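Local structure of Slr1438 protein (3K25) at residues G62-L67 with F163-F168; P216-I221 with L251-W256. The protein is of unknown function but probably binds a carbohydrate and may act as an aldose 1-epimerase-like sugar isomerase. All blocks are in the same frame, centred on the assembly; numbering follows the deposited sequence.

Contact 1. Residues G62-L67 with F163-F168; sequences GGIPIL and FHPYFF
With its CG beside the backbone N and anti to the carbonyl carbon (chi1 -71°), Tyr166 swings its ring over Gly62; two residues earlier, His164 has CG anti to its own N (chi1 -171°), which turns the imidazole so that its edge meets Leu67 CD2. Both belong to the central antiparallel sheet of the β-sandwich of the galactose mutarotase fold, where 62-67 runs antiparallel to 163-168 and Ile66 and Phe163 form a non-hydrogen-bonded pair.

CA of Gly62 sits 3.5 Å from the centroid of the Tyr166 ring, a CH-pi contact over its face, while Gly63 O and Pro65 CD lie at the edge of the same ring. The backbone adds two bonds: Tyr166 N donates to Gly63 O (2.9 Å), almost in line with the carbonyl, and His164 N to Pro65 O (2.8 Å), in the carbonyl plane. The same backbone pairing sets His164 CB against Pro65 CB. Each acceptor also meets a CA-H, from Pro165 and Phe163 respectively. Outside the two segments, Tyr250 meets the Tyr166 ring edge-to-face. An alanine at Tyr166 would probably leave Gly62 without its aromatic cover and Tyr250 without its ring partner.

Phe163, Ile64 and Ile66 instead face strands 130-139 and 142-151. Ile64 CG2 reaches the rim of the Phe163 ring, 4.2 Å from CD1, and also packs on Pro165 CB; Ile66 CG1 approaches CE1 of that ring obliquely. On the face that carries His164 and Tyr166, Leu67 CD2 lies near the plane of the imidazole, 4.2 Å from His164 CB.

Contact 2. Residues P216-I221 with L251-W256; sequences PRAHFI and LCLEPW
Apolar contacts carry this meeting of Ala218 and Phe220 with Leu251 and Leu253, in which two sheets of the β-sandwich lie face to face. Strand 217-221 and strand 251-256 run antiparallel (175°), their axes 8.6 Å apart at closest approach, and no hydrogen bond crosses between them; each finds its backbone partners in its own sheet.

The aliphatic part centres on Leu253. Its CG is anti to the backbone N (chi1 -165°), which carries CD2 to the opposing strand, 4.1 Å from Ala218 CB and 3.9 Å from the backbone N of His219. This one methyl therefore settles against the peptide between Ala218 and His219.

The aromatic part belongs to Phe220. Leu251 CD2 stands over the centre of one face, 4.2 Å from the ring centroid and only 9° off the normal, a well-centred CH-pi contact. CD2 of Leu253 meets the ring at its edge, 4.3 Å from Phe220 CD2, so the two leucines address the phenylalanine from different directions. Phe167 of strand 157-168, which borders 250-256, also touches Phe220.

Within 251-256, away from the contact, Trp256 NE1 donates to Glu254 OE2 (3.0 Å) on the anti side, tilted out of the carboxylate plane. With methyls set against a ring face, a ring edge and a peptide, and no hydrogen bond between the two segments, the contact rests on shape and burial rather than on directional bonds.

In the fold
From the N terminus, the chain passes the four-stranded sheet that begins with strand 14-18 and ends with 43-44 before 62-67. Contact 1 then closes a long loop when strand 157-168 returns beside that segment, with 95 residues between, including strands 100-105, 110-117, 130-139 and 142-151. Contact 2 opens only afterwards, at 216-221, and closes at 251-256 after 29 residues, which include strands 227-233 and 239-245; the two loops thus follow in series and neither encloses nor crosses the other. They join laterally because strands 157-168 and 250-256 are sheet neighbours, with probable hydrogen bonds Phe167 O to Leu251 N and Phe163 N to Pro255 O. Contact 1 works within that sheet, whereas contact 2 ties it to the facing one.

Contact 1. Residues G62-L67 with F163-F168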
loop_
_atom_site.group_PDB
_atom_site.type_symbol
_atom_site.label_atom_id
_atom_site.label_comp_id
_atom_site.label_asym_id
_atom_site.label_seq_id
_atom_site.Cartn_x
_atom_site.Cartn_y
_atom_site.Cartn_z
ATOM N N GLY A 62 -2.004 9.600 0.242
ATOM C CA GLY A 62 -2.530 9.334 1.562
ATOM C C GLY A 62 -3.225 7.999 1.505
ATOM O O GLY A 62 -3.261 7.378 0.451
ATOM N N GLY A 63 -3.780 7.552 2.622
ATOM C CA GLY A 63 -4.452 6.271 2.613
ATOM C C GLY A 63 -3.480 5.121 2.413
ATOM O O GLY A 63 -2.294 5.218 2.762
ATOM N N ILE A 64 -3.976 4.031 1.833
ATOM C CA ILE A 64 -3.151 2.859 1.614
ATOM C C ILE A 64 -3.215 2.344 0.175
ATOM O O ILE A 64 -3.922 1.378 -0.132
ATOM C CB ILE A 64 -3.554 1.743 2.586
ATOM C CG1 ILE A 64 -3.628 2.308 4.005
ATOM C CG2 ILE A 64 -2.516 0.628 2.552
ATOM C CD1 ILE A 64 -4.156 1.336 5.022
ATOM N N PRO A 65 -2.490 3.007 -0.737
ATOM C CA PRO A 65 -2.491 2.571 -2.137
ATOM C C PRO A 65 -1.893 1.164 -2.324
ATOM O O PRO A 65 -0.999 0.731 -1.582
ATOM C CB PRO A 65 -1.674 3.659 -2.833
ATOM C CG PRO A 65 -2.016 4.900 -2.011
ATOM C CD PRO A 65 -1.895 4.351 -0.605
ATOM N N ILE A 66 -2.419 0.457 -3.317
ATOM C CA ILE A 66 -1.997 -0.899 -3.639
ATOM C C ILE A 66 -1.095 -0.882 -4.863
ATOM O O ILE A 66 -1.431 -0.259 -5.875
ATOM C CB ILE A 66 -3.235 -1.767 -3.924
ATOM C CG1 ILE A 66 -4.117 -1.796 -2.675
ATOM C CG2 ILE A 66 -2.827 -3.170 -4.360
ATOM C CD1 ILE A 66 -5.460 -2.434 -2.898
ATOM N N LEU A 67 0.042 -1.574 -4.771
ATOM C CA LEU A 67 1.002 -1.637 -5.878
ATOM C C LEU A 67 0.999 -3.028 -6.533
ATOM O O LEU A 67 1.446 -4.017 -5.922
ATOM C CB LEU A 67 2.412 -1.296 -5.366
ATOM C CG LEU A 67 2.504 -0.195 -4.289
ATOM C CD1 LEU A 67 3.956 -0.028 -3.874
ATOM C CD2 LEU A 67 1.934 1.121 -4.797
ATOM N N PHE A 163 1.975 -2.484 -0.501
ATOM C CA PHE A 163 1.012 -1.617 0.164
ATOM C C PHE A 163 1.800 -0.374 0.513
ATOM O O PHE A 163 2.924 -0.457 1.021
ATOM C CB PHE A 163 0.423 -2.311 1.396
ATOM C CG PHE A 163 -0.521 -3.443 1.048
ATOM C CD1 PHE A 163 -1.882 -3.208 0.883
ATOM C CD2 PHE A 163 -0.037 -4.731 0.828
ATOM C CE1 PHE A 163 -2.752 -4.240 0.502
ATOM C CE2 PHE A 163 -0.890 -5.770 0.448
ATOM C CZ PHE A 163 -2.252 -5.523 0.284
ATOM N N HIS A 164 1.202 0.776 0.226
ATOM C CA HIS A 164 1.846 2.064 0.405
ATOM C C HIS A 164 1.161 2.931 1.471
ATOM O O HIS A 164 0.785 4.078 1.205
ATOM C CB HIS A 164 1.822 2.739 -0.975
ATOM C CG HIS A 164 2.625 3.993 -1.074
ATOM N ND1 HIS A 164 3.376 4.294 -2.189
ATOM C CD2 HIS A 164 2.733 5.059 -0.246
ATOM C CE1 HIS A 164 3.911 5.494 -2.045
ATOM N NE2 HIS A 164 3.536 5.980 -0.875
ATOM N N PRO A 165 1.016 2.413 2.698
ATOM C CA PRO A 165 0.359 3.205 3.748
ATOM C C PRO A 165 1.017 4.543 4.086
ATOM O O PRO A 165 2.239 4.638 4.231
ATOM C CB PRO A 165 0.356 2.257 4.946
ATOM C CG PRO A 165 1.659 1.525 4.774
ATOM C CD PRO A 165 1.649 1.208 3.269
ATOM N N TYR A 166 0.181 5.569 4.214
ATOM C CA TYR A 166 0.619 6.912 4.586
ATOM C C TYR A 166 0.211 7.131 6.043
ATOM O O TYR A 166 -0.926 7.526 6.311
ATOM C CB TYR A 166 -0.088 7.964 3.741
ATOM C CG TYR A 166 0.345 8.030 2.303
ATOM C CD1 TYR A 166 1.179 9.051 1.861
ATOM C CD2 TYR A 166 -0.122 7.106 1.373
ATOM C CE1 TYR A 166 1.528 9.164 0.532
ATOM C CE2 TYR A 166 0.220 7.203 0.034
ATOM C CZ TYR A 166 1.044 8.240 -0.385
ATOM O OH TYR A 166 1.360 8.377 -1.720
ATOM N N PHE A 167 1.118 6.873 6.982
ATOM C CA PHE A 167 0.796 7.062 8.390
ATOM C C PHE A 167 0.926 8.518 8.807
ATOM O O PHE A 167 1.881 9.205 8.411
ATOM C CB PHE A 167 1.690 6.185 9.238
ATOM C CG PHE A 167 1.525 4.730 8.948
ATOM C CD1 PHE A 167 0.320 4.093 9.220
ATOM C CD2 PHE A 167 2.573 3.990 8.396
ATOM C CE1 PHE A 167 0.153 2.749 8.955
ATOM C CE2 PHE A 167 2.419 2.642 8.125
ATOM C CZ PHE A 167 1.203 2.011 8.406
ATOM N N PHE A 168 -0.049 8.990 9.592
ATOM C CA PHE A 168 -0.060 10.381 10.049
ATOM C C PHE A 168 1.179 10.622 10.876
ATOM O O PHE A 168 1.538 9.806 11.718
ATOM C CB PHE A 168 -1.310 10.675 10.888
ATOM C CG PHE A 168 -1.470 12.138 11.256
ATOM C CD1 PHE A 168 -1.568 13.116 10.264
ATOM C CD2 PHE A 168 -1.526 12.536 12.592
ATOM C CE1 PHE A 168 -1.720 14.468 10.597
ATOM C CE2 PHE A 168 -1.679 13.885 12.930
ATOM C CZ PHE A 168 -1.775 14.850 11.928
#

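Contact 2. Residues P216-I221 with L251-W256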
loop_
_atom_site.group_PDB
_atom_site.type_symbol
_atom_site.label_atom_id
_atom_site.label_comp_id
_atom_site.label_asym_id
_atom_site.label_seq_id
_atom_site.Cartn_x
_atom_site.Cartn_y
_atom_site.Cartn_z
ATOM N N PRO A 216 9.918 -10.070 10.023
ATOM C CA PRO A 216 8.687 -9.961 9.241
ATOM C C PRO A 216 7.834 -8.823 9.816
ATOM O O PRO A 216 6.602 -8.874 9.784
ATOM C CB PRO A 216 8.047 -11.326 9.440
ATOM C CG PRO A 216 8.384 -11.614 10.886
ATOM C CD PRO A 216 9.848 -11.207 10.962
ATOM N N ARG A 217 8.504 -7.805 10.353
ATOM C CA ARG A 217 7.813 -6.668 10.944
ATOM C C ARG A 217 8.690 -5.435 11.031
ATOM O O ARG A 217 9.879 -5.484 10.752
ATOM C CB ARG A 217 7.314 -7.009 12.353
ATOM C CG ARG A 217 8.414 -7.337 13.365
ATOM C CD ARG A 217 7.851 -7.454 14.781
ATOM N NE ARG A 217 6.632 -8.262 14.826
ATOM C CZ ARG A 217 6.570 -9.572 14.579
ATOM N NH1 ARG A 217 7.670 -10.258 14.271
ATOM N NH2 ARG A 217 5.394 -10.194 14.614
ATOM N N ALA A 218 8.075 -4.332 11.445
ATOM C CA ALA A 218 8.741 -3.037 11.597
ATOM C C ALA A 218 7.744 -2.066 12.257
ATOM O O ALA A 218 6.530 -2.281 12.212
ATOM C CB ALA A 218 9.175 -2.511 10.231
ATOM N N HIS A 219 8.250 -1.003 12.872
ATOM C CA HIS A 219 7.363 -0.048 13.522
ATOM C C HIS A 219 8.071 1.256 13.811
ATOM O O HIS A 219 9.258 1.405 13.532
ATOM C CB HIS A 219 6.808 -0.632 14.834
ATOM C CG HIS A 219 7.790 -0.648 15.967
ATOM N ND1 HIS A 219 8.247 0.503 16.575
ATOM C CD2 HIS A 219 8.395 -1.675 16.610
ATOM C CE1 HIS A 219 9.090 0.186 17.542
ATOM N NE2 HIS A 219 9.197 -1.130 17.585
ATOM N N PHE A 220 7.322 2.211 14.347
ATOM C CA PHE A 220 7.879 3.508 14.711
ATOM C C PHE A 220 7.035 4.080 15.837
ATOM O O PHE A 220 5.829 3.835 15.915
ATOM C CB PHE A 220 7.923 4.460 13.509
ATOM C CG PHE A 220 6.590 5.022 13.116
ATOM C CD1 PHE A 220 6.084 6.161 13.749
ATOM C CD2 PHE A 220 5.849 4.437 12.090
ATOM C CE1 PHE A 220 4.859 6.718 13.360
ATOM C CE2 PHE A 220 4.618 4.984 11.693
ATOM C CZ PHE A 220 4.125 6.129 12.330
ATOM N N ILE A 221 7.681 4.823 16.723
ATOM C CA ILE A 221 6.987 5.394 17.864
ATOM C C ILE A 221 7.054 6.913 17.858
ATOM O O ILE A 221 8.135 7.499 17.781
ATOM C CB ILE A 221 7.582 4.835 19.184
ATOM C CG1 ILE A 221 7.644 3.304 19.099
ATOM C CG2 ILE A 221 6.725 5.263 20.381
ATOM C CD1 ILE A 221 8.262 2.629 20.303
ATOM N N LEU A 251 4.341 9.545 7.136
ATOM C CA LEU A 251 5.529 8.709 7.078
ATOM C C LEU A 251 5.095 7.350 6.545
ATOM O O LEU A 251 4.300 6.654 7.169
ATOM C CB LEU A 251 6.151 8.552 8.467
ATOM C CG LEU A 251 7.390 7.658 8.566
ATOM C CD1 LEU A 251 8.494 8.209 7.691
ATOM C CD2 LEU A 251 7.847 7.579 10.008
ATOM N N CYS A 252 5.609 6.981 5.378
ATOM C CA CYS A 252 5.264 5.704 4.772
ATOM C C CYS A 252 6.257 4.603 5.168
ATOM O O CYS A 252 7.459 4.732 4.976
ATOM C CB CYS A 252 5.227 5.836 3.237
ATOM S SG CYS A 252 4.063 7.079 2.543
ATOM N N LEU A 253 5.740 3.533 5.750
ATOM C CA LEU A 253 6.544 2.383 6.138
ATOM C C LEU A 253 5.844 1.314 5.313
ATOM O O LEU A 253 4.874 0.710 5.762
ATOM C CB LEU A 253 6.390 2.110 7.634
ATOM C CG LEU A 253 7.432 1.171 8.233
ATOM C CD1 LEU A 253 8.809 1.686 7.886
ATOM C CD2 LEU A 253 7.265 1.086 9.744
ATOM N N GLU A 254 6.339 1.094 4.100
ATOM C CA GLU A 254 5.697 0.184 3.163
ATOM C C GLU A 254 6.278 -1.204 2.871
ATOM O O GLU A 254 7.458 -1.354 2.536
ATOM C CB GLU A 254 5.516 0.918 1.825
ATOM C CG GLU A 254 5.704 2.423 1.907
ATOM C CD GLU A 254 5.931 3.059 0.550
ATOM O OE1 GLU A 254 6.231 4.278 0.490
ATOM O OE2 GLU A 254 5.807 2.342 -0.463
ATOM N N PRO A 255 5.433 -2.240 2.979
ATOM C CA PRO A 255 5.842 -3.620 2.715
ATOM C C PRO A 255 5.687 -3.936 1.218
ATOM O O PRO A 255 4.600 -3.799 0.664
ATOM C CB PRO A 255 4.887 -4.429 3.590
ATOM C CG PRO A 255 3.637 -3.616 3.536
ATOM C CD PRO A 255 4.144 -2.203 3.694
ATOM N N TRP A 256 6.782 -4.342 0.579
ATOM C CA TRP A 256 6.807 -4.685 -0.852
ATOM C C TRP A 256 7.259 -6.124 -1.010
ATOM O O TRP A 256 8.176 -6.567 -0.310
ATOM C CB TRP A 256 7.809 -3.809 -1.605
ATOM C CG TRP A 256 7.407 -2.389 -1.801
ATOM C CD1 TRP A 256 6.414 -1.705 -1.146
ATOM C CD2 TRP A 256 8.024 -1.451 -2.686
ATOM N NE1 TRP A 256 6.382 -0.401 -1.573
ATOM C CE2 TRP A 256 7.360 -0.218 -2.517
ATOM C CE3 TRP A 256 9.077 -1.533 -3.606
ATOM C CZ2 TRP A 256 7.714 0.924 -3.234
ATOM C CZ3 TRP A 256 9.429 -0.395 -4.319
ATOM C CH2 TRP A 256 8.749 0.816 -4.127
#